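Local coordinates for malonate decarboxylase subunit alpha (Acinetobacter baumannii ATCC 17978, PDB 6MPR), which probably acts as the acyl-carrier-protein transferase of malonate decarboxylase, loading malonyl onto the carrier protein in exchange for acetyl, at residues N67-A72 / T299-P304; L234-P239 / G322-M327; L266-G271 / A275-I280; K329-A332 / V337-T340. All blocks are in the same frame, centred on the assembly; numbering follows the deposited sequence.

Contact 1 (N67-A72 / T299-P304); sequences NNQKQA and TLNPHP
Gln69 meets Asn301 where two loops pass each other. One follows strand 61-64 of the all-parallel sheet; the other follows strand 297-299 of the mixed sheet. The contact thus joins the chain's two alpha/beta sheets. The Asn67 side chain turns back on its own loop. In one of its two conformers, Asn67 ND2 donates to Lys70 O at 2.9 Å, in the amide plane. Gln69 is the residue that reaches the other loop. Its CG is anti to the carbonyl carbon (chi1 -57°), and the extended chain beyond carries the amide over to Asn301. Gln69 OE1 also accepts from Arg350, and its NE2 bonds to Thr323 O. Lys70 points elsewhere, with NZ bonded to Ala162 O, Ser177 O and Ser181 OG. Gln71 braces the turn: its NE2 donates to Asn67 O at 2.8 Å and to Gln69 O at 3.0 Å. On the other loop, Asn301 OD1 takes Gly322 N, which leaves its amide nitrogen facing Gln69. Pro302 then centres an inverse gamma turn. Asn301 has two conformers, so the bond is doubtful: in one, its ND2 lies 3.0 Å from Gln69 OE1 as a bent hydrogen bond, 43° out of the carbonyl plane.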
loop_
_atom_site.group_PDB
_atom_site.type_symbol
_atom_site.label_atom_id
_atom_site.label_comp_id
_atom_site.label_asym_id
_atom_site.label_seq_id
_atom_site.Cartn_x
_atom_site.Cartn_y
_atom_site.Cartn_z
ATOM N N ASN A 67 -8.472 16.202 2.489
ATOM C CA ASN A 67 -8.651 14.864 3.041
ATOM C C ASN A 67 -10.097 14.437 2.835
ATOM O O ASN A 67 -10.969 15.253 2.529
ATOM C CB ASN A 67 -8.364 14.802 4.547
ATOM C CG ASN A 67 -6.974 15.252 4.931
ATOM O OD1 ASN A 67 -6.009 14.497 4.816
ATOM N ND2 ASN A 67 -6.876 16.460 5.471
ATOM N N ASN A 68 -10.378 13.157 3.062
ATOM C CA ASN A 68 -11.768 12.737 2.959
ATOM C C ASN A 68 -12.643 13.463 3.975
ATOM O O ASN A 68 -13.785 13.829 3.661
ATOM C CB ASN A 68 -11.917 11.232 3.128
ATOM C CG ASN A 68 -13.364 10.777 2.929
ATOM O OD1 ASN A 68 -13.826 10.611 1.795
ATOM N ND2 ASN A 68 -14.091 10.614 4.027
ATOM N N GLN A 69 -12.129 13.709 5.183
ATOM C CA GLN A 69 -12.892 14.384 6.229
ATOM C C GLN A 69 -12.311 15.760 6.543
ATOM O O GLN A 69 -12.938 16.777 6.243
ATOM C CB GLN A 69 -12.942 13.496 7.478
ATOM C CG GLN A 69 -13.538 12.113 7.223
ATOM C CD GLN A 69 -13.066 11.091 8.243
ATOM O OE1 GLN A 69 -12.127 10.334 7.984
ATOM N NE2 GLN A 69 -13.709 11.059 9.397
ATOM N N LYS A 70 -11.118 15.823 7.137
ATOM C CA LYS A 70 -10.508 17.102 7.510
ATOM C C LYS A 70 -10.215 17.955 6.281
ATOM O O LYS A 70 -9.615 17.471 5.320
ATOM C CB LYS A 70 -9.208 16.838 8.280
ATOM C CG LYS A 70 -8.317 18.052 8.462
ATOM C CD LYS A 70 -7.116 17.690 9.333
ATOM C CE LYS A 70 -6.091 16.871 8.574
ATOM N NZ LYS A 70 -4.940 16.433 9.444
ATOM N N GLN A 71 -10.620 19.230 6.323
ATOM C CA GLN A 71 -10.370 20.185 5.246
ATOM C C GLN A 71 -9.544 21.346 5.777
ATOM O O GLN A 71 -9.914 21.978 6.777
ATOM C CB GLN A 71 -11.660 20.763 4.629
ATOM C CG GLN A 71 -12.720 19.730 4.225
ATOM C CD GLN A 71 -12.201 18.787 3.160
ATOM O OE1 GLN A 71 -11.561 19.221 2.187
ATOM N NE2 GLN A 71 -12.451 17.493 3.342
ATOM N N ALA A 72 -8.445 21.644 5.090
ATOM C CA ALA A 72 -7.685 22.857 5.377
ATOM C C ALA A 72 -8.421 24.035 4.732
ATOM O O ALA A 72 -7.977 24.647 3.755
ATOM C CB ALA A 72 -6.263 22.721 4.859
ATOM N N THR A 299 -10.627 -2.639 9.779
ATOM C CA THR A 299 -10.113 -1.386 9.246
ATOM C C THR A 299 -11.340 -0.531 8.970
ATOM O O THR A 299 -12.119 -0.826 8.049
ATOM C CB THR A 299 -9.277 -1.593 7.982
ATOM O OG1 THR A 299 -10.061 -2.289 7.001
ATOM C CG2 THR A 299 -8.033 -2.401 8.293
ATOM N N LEU A 300 -11.531 0.505 9.784
ATOM C CA LEU A 300 -12.810 1.208 9.803
ATOM C C LEU A 300 -12.652 2.512 10.576
ATOM O O LEU A 300 -11.872 2.578 11.529
ATOM C CB LEU A 300 -13.891 0.342 10.478
ATOM C CG LEU A 300 -15.347 0.688 10.156
ATOM C CD1 LEU A 300 -15.735 0.045 8.821
ATOM C CD2 LEU A 300 -16.236 0.205 11.268
ATOM N N ASN A 301 -13.412 3.541 10.189
ATOM C CA ASN A 301 -13.506 4.690 11.073
ATOM C C ASN A 301 -14.352 4.321 12.290
ATOM O O ASN A 301 -14.957 3.244 12.342
ATOM C CB ASN A 301 -14.054 5.898 10.319
ATOM C CG ASN A 301 -12.964 6.643 9.572
ATOM O OD1 ASN A 301 -11.837 6.158 9.465
ATOM N ND2 ASN A 301 -13.289 7.819 9.053
ATOM N N PRO A 302 -14.361 5.172 13.341
ATOM C CA PRO A 302 -15.171 4.801 14.524
ATOM C C PRO A 302 -16.668 5.023 14.308
ATOM O O PRO A 302 -17.274 6.008 14.758
ATOM C CB PRO A 302 -14.611 5.714 15.620
ATOM C CG PRO A 302 -13.370 6.340 15.058
ATOM C CD PRO A 302 -13.610 6.411 13.597
ATOM N N HIS A 303 -17.287 4.096 13.579
ATOM C CA HIS A 303 -18.714 4.195 13.301
ATOM C C HIS A 303 -19.472 4.182 14.622
ATOM O O HIS A 303 -19.273 3.256 15.426
ATOM C CB HIS A 303 -19.191 3.006 12.463
ATOM C CG HIS A 303 -18.690 2.988 11.050
ATOM N ND1 HIS A 303 -19.154 2.081 10.116
ATOM C CD2 HIS A 303 -17.767 3.749 10.415
ATOM C CE1 HIS A 303 -18.538 2.291 8.963
ATOM N NE2 HIS A 303 -17.696 3.298 9.117
ATOM N N PRO A 304 -20.331 5.174 14.899
ATOM C CA PRO A 304 -21.192 5.047 16.080
ATOM C C PRO A 304 -22.040 3.798 16.024
ATOM O O PRO A 304 -22.363 3.226 17.075
ATOM C CB PRO A 304 -22.048 6.328 16.039
ATOM C CG PRO A 304 -21.181 7.305 15.283
ATOM C CD PRO A 304 -20.581 6.440 14.191
#

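Contact 2 (L234-P239 / G322-M327); sequences LFTRDP and GTELGM
Glu324 OE2 accepts two hydrogen bonds from the 234-239 loop. Thr236 OG1 donates to Glu324 OE2 at a very short 2.5 Å, and Phe235 N donates to the same oxygen at 2.8 Å. The amide comes from above the carboxylate plane, 44° out of it, and its bond is bent, with an N-H...O angle of 139°. Glu324 CG lies anti to the backbone N, and the chain then bends at chi2 (58°). That bend lets the carboxylate reach across while its other oxygen folds back on its own loop. There Leu325 N donates to Glu324 OE1 at 2.8 Å, on the anti side. A water gives a further bond to Glu324 OE1 at 2.8 Å and takes one from Leu234 N at 3.0 Å. A second water donates to Thr236 OG1 at 2.6 Å and to Leu325 O, bridging the two loops again. Glu324 opens a type II beta turn that runs to Met327, with Gly326 at a positive phi. Packing across the loops is slight: Phe235 CB comes 3.6 Å from Glu324 OE2, a carbon against a carboxylate oxygen. The Phe235 ring leads off toward Asn68, Gln69 and Asn301. Thr236 packs on Pro304. Phe235 N and Thr236 OG1 on OE2, with Leu325 N and a water on OE1, should hold the carboxylate in one rotation and tie the loops by polar bonds, not by packing.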
loop_
_atom_site.group_PDB
_atom_site.type_symbol
_atom_site.label_atom_id
_atom_site.label_comp_id
_atom_site.label_asym_id
_atom_site.label_seq_id
_atom_site.Cartn_x
_atom_site.Cartn_y
_atom_site.Cartn_z
ATOM N N LEU A 234 -19.101 12.207 8.377
ATOM C CA LEU A 234 -19.340 11.430 7.171
ATOM C C LEU A 234 -19.425 9.930 7.426
ATOM O O LEU A 234 -19.714 9.178 6.485
ATOM C CB LEU A 234 -18.234 11.713 6.151
ATOM C CG LEU A 234 -18.096 13.182 5.733
ATOM C CD1 LEU A 234 -16.876 13.356 4.840
ATOM C CD2 LEU A 234 -19.365 13.674 5.029
ATOM N N PHE A 235 -19.196 9.470 8.663
ATOM C CA PHE A 235 -19.131 8.042 8.959
ATOM C C PHE A 235 -20.158 7.647 10.009
ATOM O O PHE A 235 -19.982 6.668 10.743
ATOM C CB PHE A 235 -17.704 7.647 9.350
ATOM C CG PHE A 235 -16.769 7.698 8.178
ATOM C CD1 PHE A 235 -16.165 8.888 7.813
ATOM C CD2 PHE A 235 -16.596 6.587 7.369
ATOM C CE1 PHE A 235 -15.347 8.942 6.704
ATOM C CE2 PHE A 235 -15.791 6.642 6.249
ATOM C CZ PHE A 235 -15.165 7.826 5.918
ATOM N N THR A 236 -21.258 8.394 10.045
ATOM C CA THR A 236 -22.368 8.154 10.952
ATOM C C THR A 236 -23.619 7.901 10.128
ATOM O O THR A 236 -23.957 8.693 9.239
ATOM C CB THR A 236 -22.569 9.350 11.896
ATOM O OG1 THR A 236 -21.345 9.603 12.596
ATOM C CG2 THR A 236 -23.688 9.076 12.895
ATOM N N ARG A 237 -24.280 6.778 10.384
ATOM C CA ARG A 237 -25.591 6.510 9.813
ATOM C C ARG A 237 -26.602 6.451 10.945
ATOM O O ARG A 237 -26.398 5.727 11.925
ATOM C CB ARG A 237 -25.595 5.211 9.004
ATOM C CG ARG A 237 -24.813 5.316 7.689
ATOM C CD ARG A 237 -25.483 6.303 6.727
ATOM N NE ARG A 237 -24.709 6.494 5.498
ATOM C CZ ARG A 237 -23.720 7.373 5.378
ATOM N NH1 ARG A 237 -23.391 8.133 6.416
ATOM N NH2 ARG A 237 -23.064 7.497 4.226
ATOM N N ASP A 238 -27.663 7.232 10.826
ATOM C CA ASP A 238 -28.711 7.263 11.848
ATOM C C ASP A 238 -29.490 5.955 11.839
ATOM O O ASP A 238 -30.194 5.674 10.859
ATOM C CB ASP A 238 -29.659 8.430 11.584
ATOM C CG ASP A 238 -30.630 8.679 12.732
ATOM O OD1 ASP A 238 -31.000 7.727 13.454
ATOM O OD2 ASP A 238 -31.032 9.839 12.911
ATOM N N PRO A 239 -29.427 5.146 12.906
ATOM C CA PRO A 239 -30.183 3.889 12.931
ATOM C C PRO A 239 -31.675 4.045 12.655
ATOM O O PRO A 239 -32.309 3.086 12.213
ATOM C CB PRO A 239 -29.941 3.370 14.357
ATOM C CG PRO A 239 -28.628 3.972 14.748
ATOM C CD PRO A 239 -28.625 5.330 14.127
ATOM N N GLY A 322 -9.581 7.783 9.773
ATOM C CA GLY A 322 -9.846 9.104 10.303
ATOM C C GLY A 322 -10.662 8.973 11.572
ATOM O O GLY A 322 -10.911 7.870 12.057
ATOM N N THR A 323 -11.093 10.113 12.096
ATOM C CA THR A 323 -11.932 10.155 13.287
ATOM C C THR A 323 -13.400 9.970 12.905
ATOM O O THR A 323 -13.749 9.721 11.747
ATOM C CB THR A 323 -11.747 11.489 14.018
ATOM O OG1 THR A 323 -12.264 11.376 15.340
ATOM C CG2 THR A 323 -12.506 12.624 13.295
ATOM N N GLU A 324 -14.284 10.073 13.894
ATOM C CA GLU A 324 -15.665 10.457 13.611
ATOM C C GLU A 324 -16.101 11.449 14.676
ATOM O O GLU A 324 -15.783 11.278 15.856
ATOM C CB GLU A 324 -16.650 9.275 13.554
ATOM C CG GLU A 324 -18.117 9.699 13.358
ATOM C CD GLU A 324 -18.361 10.530 12.072
ATOM O OE1 GLU A 324 -17.626 11.493 11.773
ATOM O OE2 GLU A 324 -19.320 10.225 11.354
ATOM N N LEU A 325 -16.785 12.509 14.244
ATOM C CA LEU A 325 -17.179 13.563 15.169
ATOM C C LEU A 325 -18.100 13.016 16.253
ATOM O O LEU A 325 -19.019 12.233 15.985
ATOM C CB LEU A 325 -17.877 14.698 14.420
ATOM C CG LEU A 325 -17.060 15.443 13.368
ATOM C CD1 LEU A 325 -17.879 16.626 12.909
ATOM C CD2 LEU A 325 -15.705 15.884 13.933
ATOM N N GLY A 326 -17.850 13.444 17.489
ATOM C CA GLY A 326 -18.595 12.949 18.629
ATOM C C GLY A 326 -18.108 11.641 19.212
ATOM O O GLY A 326 -18.581 11.252 20.283
ATOM N N MET A 327 -17.185 10.936 18.542
ATOM C CA MET A 327 -16.707 9.645 19.012
ATOM C C MET A 327 -15.362 9.732 19.719
ATOM O O MET A 327 -14.864 8.709 20.199
ATOM C CB MET A 327 -16.598 8.660 17.833
ATOM C CG MET A 327 -17.958 8.192 17.323
ATOM S SD MET A 327 -18.751 7.029 18.442
ATOM C CE MET A 327 -17.731 5.597 18.090
HETATM O O HOH W 1 -16.297 12.386 9.487
HETATM O O HOH W 2 -21.491 11.116 14.725
#

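Contact 3 (L266-G271 / A275-I280); sequences LNHGIG and AAIELI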
loop_
_atom_site.group_PDB
_atom_site.type_symbol
_atom_site.label_atom_id
_atom_site.label_comp_id
_atom_site.label_asym_id
_atom_site.label_seq_id
_atom_site.Cartn_x
_atom_site.Cartn_y
_atom_site.Cartn_z
ATOM N N LEU A 266 -12.190 -7.319 8.286
ATOM C CA LEU A 266 -12.992 -6.755 7.206
ATOM C C LEU A 266 -13.025 -5.238 7.287
ATOM O O LEU A 266 -12.695 -4.632 8.315
ATOM C CB LEU A 266 -14.428 -7.307 7.238
ATOM C CG LEU A 266 -15.377 -6.822 8.346
ATOM C CD1 LEU A 266 -16.751 -7.392 8.085
ATOM C CD2 LEU A 266 -14.913 -7.210 9.773
ATOM N N ASN A 267 -13.417 -4.641 6.165
ATOM C CA ASN A 267 -13.848 -3.256 6.070
ATOM C C ASN A 267 -15.292 -3.209 5.574
ATOM O O ASN A 267 -15.698 -4.014 4.727
ATOM C CB ASN A 267 -12.935 -2.479 5.129
ATOM C CG ASN A 267 -13.463 -1.087 4.793
ATOM O OD1 ASN A 267 -13.980 -0.860 3.693
ATOM N ND2 ASN A 267 -13.301 -0.140 5.725
ATOM N N HIS A 268 -16.064 -2.277 6.123
ATOM C CA HIS A 268 -17.406 -1.950 5.655
ATOM C C HIS A 268 -17.367 -0.606 4.946
ATOM O O HIS A 268 -16.931 0.385 5.543
ATOM C CB HIS A 268 -18.406 -1.812 6.805
ATOM C CG HIS A 268 -18.901 -3.103 7.365
ATOM N ND1 HIS A 268 -19.794 -3.144 8.412
ATOM C CD2 HIS A 268 -18.668 -4.387 7.011
ATOM C CE1 HIS A 268 -20.079 -4.407 8.690
ATOM N NE2 HIS A 268 -19.420 -5.180 7.844
ATOM N N GLY A 269 -17.864 -0.560 3.711
ATOM C CA GLY A 269 -18.223 0.722 3.119
ATOM C C GLY A 269 -19.454 1.282 3.812
ATOM O O GLY A 269 -20.438 0.568 4.028
ATOM N N ILE A 270 -19.401 2.559 4.189
ATOM C CA ILE A 270 -20.439 3.126 5.046
ATOM C C ILE A 270 -21.766 3.207 4.289
ATOM O O ILE A 270 -21.821 3.653 3.133
ATOM C CB ILE A 270 -19.999 4.498 5.584
ATOM C CG1 ILE A 270 -21.107 5.132 6.426
ATOM C CG2 ILE A 270 -19.613 5.439 4.461
ATOM C CD1 ILE A 270 -21.159 4.621 7.821
ATOM N N GLY A 271 -22.840 2.766 4.937
ATOM C CA GLY A 271 -24.183 2.872 4.377
ATOM C C GLY A 271 -25.158 2.184 5.311
ATOM O O GLY A 271 -24.770 1.553 6.298
ATOM N N ALA A 275 -24.456 -0.614 8.087
ATOM C CA ALA A 275 -24.807 -0.237 9.456
ATOM C C ALA A 275 -25.714 -1.288 10.087
ATOM O O ALA A 275 -25.558 -1.634 11.267
ATOM C CB ALA A 275 -25.482 1.130 9.471
ATOM N N ALA A 276 -26.665 -1.808 9.306
ATOM C CA ALA A 276 -27.525 -2.889 9.786
ATOM C C ALA A 276 -26.709 -4.115 10.177
ATOM O O ALA A 276 -27.006 -4.763 11.187
ATOM C CB ALA A 276 -28.579 -3.248 8.724
ATOM N N ILE A 277 -25.675 -4.454 9.398
ATOM C CA ILE A 277 -24.804 -5.576 9.768
ATOM C C ILE A 277 -24.186 -5.334 11.139
ATOM O O ILE A 277 -24.265 -6.182 12.042
ATOM C CB ILE A 277 -23.705 -5.785 8.704
ATOM C CG1 ILE A 277 -24.286 -6.361 7.414
ATOM C CG2 ILE A 277 -22.611 -6.703 9.237
ATOM C CD1 ILE A 277 -23.256 -6.467 6.303
ATOM N N GLU A 278 -23.548 -4.168 11.302
ATOM C CA GLU A 278 -22.909 -3.818 12.566
ATOM C C GLU A 278 -23.894 -3.895 13.727
ATOM O O GLU A 278 -23.552 -4.393 14.809
ATOM C CB GLU A 278 -22.298 -2.417 12.459
ATOM C CG GLU A 278 -21.246 -2.296 11.336
ATOM C CD GLU A 278 -20.883 -0.869 10.959
ATOM O OE1 GLU A 278 -21.143 0.062 11.746
ATOM O OE2 GLU A 278 -20.334 -0.690 9.845
ATOM N N LEU A 279 -25.131 -3.440 13.514
ATOM C CA LEU A 279 -26.122 -3.369 14.585
ATOM C C LEU A 279 -26.851 -4.683 14.853
ATOM O O LEU A 279 -27.506 -4.798 15.897
ATOM C CB LEU A 279 -27.146 -2.270 14.291
ATOM C CG LEU A 279 -26.569 -0.863 14.481
ATOM C CD1 LEU A 279 -27.541 0.206 13.983
ATOM C CD2 LEU A 279 -26.213 -0.638 15.946
ATOM N N ILE A 280 -26.760 -5.682 13.976
ATOM C CA ILE A 280 -27.378 -6.965 14.276
ATOM C C ILE A 280 -26.361 -8.046 14.598
ATOM O O ILE A 280 -26.760 -9.161 14.937
ATOM C CB ILE A 280 -28.342 -7.450 13.166
ATOM C CG1 ILE A 280 -27.596 -7.883 11.907
ATOM C CG2 ILE A 280 -29.427 -6.422 12.871
ATOM C CD1 ILE A 280 -28.479 -8.585 10.903
#
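His268 and Glu278 join the first two elements of a beta-alpha-beta unit, strand 265-268 and helix 272-287. His268 ND1 donates to Glu278 OE2 at 2.9 Å, and the bond is nearly straight at 163°. The ring and the carboxylate are close to coplanar, 15° apart. The oxygen sits at the ring edge and uses its anti lone pair. Glu278 CG is anti to the carbonyl carbon (chi1 -59°), and the chain runs extended from there, which carries the carboxylate back to the strand end. At its second nitrogen, His268 NE2 bonds to Tyr258 OH, so both ring nitrogens are engaged. Glu278 OE1 bonds to Thr305, and OE2 also accepts from His303. Ile277 CG2 meets the ring obliquely, 3.5 Å from His268 CE1. The unit is a crossover: the chain leaves strand 265-268, passes through the helix and returns as strand 297-299, which lies parallel beside it in the sheet. Gly271 is the N-cap, just before the helix, and Ala275 N donates to Gly271 O at 2.8 Å. Ala275 CB stands 3.3 Å from the same Gly271 O. Further along, the helix backbone bonds Leu279 N to Ala275 O at 2.9 Å.

Contact 4 (K329-A332 / V337-T340); sequences KYVA and VFFT
Phe338 packs on Val331, holding the loop that follows helix 328-332 against that helix. The loop enters at Val337, whose CG1 sits 4.1 Å above one face of the Phe338 ring, offset toward its rim. Val337 also packs on Trp20 of the second subunit. Phe338 comes next, and Val331 covers its opposite face. Val331 CG2 lies over the ring centre, 4.0 Å from the Phe338 centroid and only 5° off the normal, in a CH-pi contact. The other branch reaches the ring root, with Val331 CG1 3.7 Å from Phe338 CG. Having CG1 anti to the backbone N (chi1 168°) turns both methyls to this same face of the ring. Tyr330 CE2 touches Phe338 CE2 obliquely at 4.2 Å, while Tyr330 OH bonds to Glu311. Phe339 turns away from the helix and meets His319 edge-to-face; it also packs on Pro187 of the second subunit. Thr340 points back at the helix, and its CG2 lies 4.1 Å from Val331 O and 4.2 Å from Val331 CG1. No hydrogen bond crosses between the segments. This is apolar helix-to-loop packing, with a phenylalanine ring held between two valines near the subunit interface.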
loop_
_atom_site.group_PDB
_atom_site.type_symbol
_atom_site.label_atom_id
_atom_site.label_comp_id
_atom_site.label_asym_id
_atom_site.label_seq_id
_atom_site.Cartn_x
_atom_site.Cartn_y
_atom_site.Cartn_z
ATOM N N LYS A 329 -14.229 10.906 22.587
ATOM C CA LYS A 329 -14.130 10.536 23.997
ATOM C C LYS A 329 -14.415 9.050 24.210
ATOM O O LYS A 329 -13.811 8.421 25.085
ATOM C CB LYS A 329 -15.081 11.397 24.830
ATOM N N TYR A 330 -15.342 8.480 23.430
ATOM C CA TYR A 330 -15.571 7.037 23.448
ATOM C C TYR A 330 -14.318 6.289 23.022
ATOM O O TYR A 330 -13.873 5.347 23.693
ATOM C CB TYR A 330 -16.734 6.691 22.516
ATOM C CG TYR A 330 -17.036 5.212 22.417
ATOM C CD1 TYR A 330 -17.738 4.573 23.425
ATOM C CD2 TYR A 330 -16.627 4.462 21.314
ATOM C CE1 TYR A 330 -18.024 3.227 23.339
ATOM C CE2 TYR A 330 -16.901 3.117 21.225
ATOM C CZ TYR A 330 -17.602 2.499 22.241
ATOM O OH TYR A 330 -17.905 1.162 22.162
ATOM N N VAL A 331 -13.736 6.694 21.890
ATOM C CA VAL A 331 -12.510 6.050 21.436
ATOM C C VAL A 331 -11.438 6.136 22.506
ATOM O O VAL A 331 -10.751 5.150 22.791
ATOM C CB VAL A 331 -12.026 6.680 20.119
ATOM C CG1 VAL A 331 -10.595 6.204 19.819
ATOM C CG2 VAL A 331 -13.002 6.337 18.972
ATOM N N ALA A 332 -11.278 7.313 23.127
ATOM C CA ALA A 332 -10.251 7.461 24.157
ATOM C C ALA A 332 -10.541 6.585 25.370
ATOM O O ALA A 332 -9.616 6.184 26.087
ATOM C CB ALA A 332 -10.130 8.928 24.574
ATOM N N VAL A 337 -9.234 -1.418 22.191
ATOM C CA VAL A 337 -9.768 -1.707 20.866
ATOM C C VAL A 337 -9.127 -0.835 19.796
ATOM O O VAL A 337 -8.745 -1.334 18.741
ATOM C CB VAL A 337 -11.302 -1.538 20.874
ATOM C CG1 VAL A 337 -11.865 -1.713 19.470
ATOM C CG2 VAL A 337 -11.897 -2.564 21.838
ATOM N N PHE A 338 -9.003 0.466 20.057
ATOM C CA PHE A 338 -8.533 1.449 19.085
ATOM C C PHE A 338 -7.038 1.712 19.243
ATOM O O PHE A 338 -6.413 1.317 20.231
ATOM C CB PHE A 338 -9.322 2.764 19.229
ATOM C CG PHE A 338 -10.796 2.631 18.897
ATOM C CD1 PHE A 338 -11.228 2.705 17.581
ATOM C CD2 PHE A 338 -11.728 2.413 19.897
ATOM C CE1 PHE A 338 -12.566 2.568 17.254
ATOM C CE2 PHE A 338 -13.092 2.265 19.581
ATOM C CZ PHE A 338 -13.502 2.344 18.254
ATOM N N PHE A 339 -6.459 2.401 18.250
ATOM C CA PHE A 339 -5.059 2.808 18.304
ATOM C C PHE A 339 -4.998 4.238 18.842
ATOM O O PHE A 339 -5.426 5.182 18.173
ATOM C CB PHE A 339 -4.403 2.688 16.925
ATOM C CG PHE A 339 -4.155 1.253 16.501
ATOM C CD1 PHE A 339 -5.184 0.490 15.958
ATOM C CD2 PHE A 339 -2.904 0.662 16.681
ATOM C CE1 PHE A 339 -4.970 -0.841 15.578
ATOM C CE2 PHE A 339 -2.675 -0.666 16.292
ATOM C CZ PHE A 339 -3.717 -1.415 15.737
ATOM N N THR A 340 -4.467 4.396 20.050
ATOM C CA THR A 340 -4.461 5.685 20.728
ATOM C C THR A 340 -3.051 5.986 21.209
ATOM O O THR A 340 -2.278 5.075 21.523
ATOM C CB THR A 340 -5.423 5.706 21.924
ATOM O OG1 THR A 340 -5.003 4.745 22.894
ATOM C CG2 THR A 340 -6.859 5.416 21.471
#

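Contacts 1 and 2 lie side by side, with centres about 8 Å apart. Their segments alternate along the chain, and in one conformer Asn301 ND2 packs 3.3 Å from Phe235 CD1. The 299-304 loop also reaches contact 3, through Thr299 O to Asn267 ND2 at 2.7 Å and Leu300 CD1 to His268 O at 3.5 Å. Contact 2 packs on contact 3 where Arg237 CZ lies 3.6 Å from Ile270 CG1. Contact 4 joins contact 1 through Pro302 CB, 3.8 Å from Val331 CG2. It follows contact 2 in sequence, the segments 322-327 and 329-332 being almost continuous. Contacts 3 and 4 do not touch; their nearest atoms are about 10 Å apart.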